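Local coordinates for protein adenylyltransferase MntA (PDB 6M6U), which neutralises its cognate toxin HepT, mainly by transferring three AMP units in succession from ATP onto a toxin tyrosine, at residues A78-C83 and I108-H113. The protein carries 2 engineered substitutions. Numbering follows the deposited sequence.
Sequences ASTVLC and ISMYQH
Thr80 and Tyr111 bring the two backbones together, their CA atoms 6.0 Å apart, where the first turn of helix 80-89 meets the middle of the long helix 97-125. Ser79 is the N-cap of the shorter helix: its OG accepts from Leu82 N at 2.9 Å in a nearly straight bond (166°), and serine suits this post because its short hydroxyl can accept from a backbone N-H of the first turn, three residues on.

Thr80 carries the contact with its methyl. Chi1 of -59° sets Thr80 OG1 beside the backbone N and turns CG2 anti to it. Thr80 CG2 thus lies against the main chain of the long helix, 3.7 Å from Tyr111 N, and meets Met110 CB at 3.9 Å. A small beta-branched residue fits here, since one branch can press on the opposite backbone while the other, Thr80 OG1, lies 3.9 Å from Met110 CE. The Met110 chain, bent at chi3 (71°), crosses the threonine at about a right angle, its flexible thioether folding the terminal methyl back onto that hydroxyl.

On the Tyr111 side, Val81 CA sits at the ring edge, 4.2 Å from Tyr111 CE2, and Val81 CG2 adds an apolar touch to the same carbon. The long phenol suits a buried place whose far end is polar: its OH is hydrogen-bonded to Asp3 of a HepT chain.

Beyond the pair, Leu82 packs on Val73 of strand 70-74, while Ile108 and Tyr111 rest on Gln84, continuing the junction between the helices. Gln112 hydrogen-bonds Asn55 of another HepT chain, placing this junction between the nucleotidyltransferase sheet and the bound toxin.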
loop_
_atom_site.group_PDB
_atom_site.type_symbol
_atom_site.label_atom_id
_atom_site.label_comp_id
_atom_site.label_asym_id
_atom_site.label_seq_id
_atom_site.Cartn_x
_atom_site.Cartn_y
_atom_site.Cartn_z
ATOM N N ALA E 78 21.935 11.522 -5.527
ATOM C CA ALA E 78 21.728 10.428 -4.595
ATOM C C ALA E 78 22.518 10.645 -3.306
ATOM O O ALA E 78 23.525 11.362 -3.266
ATOM C CB ALA E 78 22.131 9.102 -5.236
ATOM N N SER E 79 22.053 9.987 -2.245
ATOM C CA SER E 79 22.696 10.073 -0.947
ATOM C C SER E 79 24.102 9.474 -1.004
ATOM O O SER E 79 24.455 8.726 -1.919
ATOM C CB SER E 79 21.861 9.348 0.106
ATOM O OG SER E 79 22.168 7.965 0.086
ATOM N N THR E 80 24.913 9.807 -0.000
ATOM C CA THR E 80 26.261 9.249 0.065
ATOM C C THR E 80 26.228 7.757 0.369
ATOM O O THR E 80 27.031 6.989 -0.173
ATOM C CB THR E 80 27.086 9.998 1.110
ATOM O OG1 THR E 80 27.131 11.378 0.756
ATOM C CG2 THR E 80 28.511 9.467 1.135
ATOM N N VAL E 81 25.311 7.336 1.244
ATOM C CA VAL E 81 25.096 5.912 1.499
ATOM C C VAL E 81 24.801 5.175 0.197
ATOM O O VAL E 81 25.413 4.143 -0.109
ATOM C CB VAL E 81 23.956 5.724 2.515
ATOM C CG1 VAL E 81 23.439 4.291 2.480
ATOM C CG2 VAL E 81 24.428 6.102 3.911
ATOM N N LEU E 82 23.857 5.700 -0.590
ATOM C CA LEU E 82 23.470 5.019 -1.822
ATOM C C LEU E 82 24.605 5.020 -2.841
ATOM O O LEU E 82 24.846 4.005 -3.506
ATOM C CB LEU E 82 22.213 5.658 -2.412
ATOM C CG LEU E 82 21.635 4.966 -3.653
ATOM C CD1 LEU E 82 21.527 3.458 -3.448
ATOM C CD2 LEU E 82 20.266 5.550 -3.968
ATOM N N CYS E 83 25.318 6.140 -2.980
ATOM C CA CYS E 83 26.466 6.153 -3.883
ATOM C C CYS E 83 27.502 5.115 -3.472
ATOM O O CYS E 83 28.116 4.469 -4.329
ATOM C CB CYS E 83 27.087 7.550 -3.933
ATOM S SG CYS E 83 26.120 8.749 -4.876
ATOM N N ILE E 108 33.807 7.072 -1.983
ATOM C CA ILE E 108 34.361 6.376 -0.825
ATOM C C ILE E 108 34.930 7.367 0.185
ATOM O O ILE E 108 34.812 7.174 1.401
ATOM C CB ILE E 108 35.417 5.357 -1.286
ATOM C CG1 ILE E 108 34.777 4.350 -2.250
ATOM C CG2 ILE E 108 36.042 4.657 -0.086
ATOM C CD1 ILE E 108 35.763 3.402 -2.889
ATOM N N SER E 109 35.547 8.447 -0.301
ATOM C CA SER E 109 36.040 9.486 0.599
ATOM C C SER E 109 34.894 10.136 1.370
ATOM O O SER E 109 34.941 10.240 2.601
ATOM C CB SER E 109 36.818 10.532 -0.194
ATOM O OG SER E 109 37.246 11.578 0.655
ATOM N N MET E 110 33.860 10.592 0.656
ATOM C CA MET E 110 32.690 11.167 1.316
ATOM C C MET E 110 32.052 10.177 2.282
ATOM O O MET E 110 31.564 10.567 3.351
ATOM C CB MET E 110 31.663 11.623 0.279
ATOM C CG MET E 110 32.106 12.812 -0.552
ATOM S SD MET E 110 30.848 13.375 -1.708
ATOM C CE MET E 110 29.640 14.099 -0.596
ATOM N N TYR E 111 32.038 8.892 1.923
ATOM C CA TYR E 111 31.423 7.907 2.804
ATOM C C TYR E 111 32.261 7.700 4.060
ATOM O O TYR E 111 31.715 7.542 5.160
ATOM C CB TYR E 111 31.212 6.583 2.068
ATOM C CG TYR E 111 30.472 5.565 2.901
ATOM C CD1 TYR E 111 31.159 4.606 3.634
ATOM C CD2 TYR E 111 29.082 5.581 2.977
ATOM C CE1 TYR E 111 30.489 3.678 4.403
ATOM C CE2 TYR E 111 28.397 4.653 3.743
ATOM C CZ TYR E 111 29.110 3.705 4.457
ATOM O OH TYR E 111 28.446 2.784 5.231
ATOM N N GLN E 112 33.586 7.708 3.919
ATOM C CA GLN E 112 34.445 7.553 5.087
ATOM C C GLN E 112 34.282 8.724 6.049
ATOM O O GLN E 112 34.213 8.524 7.266
ATOM C CB GLN E 112 35.896 7.393 4.647
ATOM C CG GLN E 112 36.172 6.021 4.046
ATOM C CD GLN E 112 37.560 5.895 3.464
ATOM O OE1 GLN E 112 38.307 6.868 3.385
ATOM N NE2 GLN E 112 37.916 4.686 3.056
ATOM N N HIS E 113 34.193 9.948 5.522
ATOM C CA HIS E 113 33.952 11.102 6.386
ATOM C C HIS E 113 32.569 11.055 7.015
ATOM O O HIS E 113 32.395 11.492 8.158
ATOM C CB HIS E 113 34.123 12.406 5.609
ATOM C CG HIS E 113 35.550 12.811 5.414
ATOM N ND1 HIS E 113 36.224 12.611 4.229
ATOM C CD2 HIS E 113 36.430 13.405 6.254
ATOM C CE1 HIS E 113 37.459 13.065 4.347
ATOM N NE2 HIS E 113 37.609 13.552 5.566
#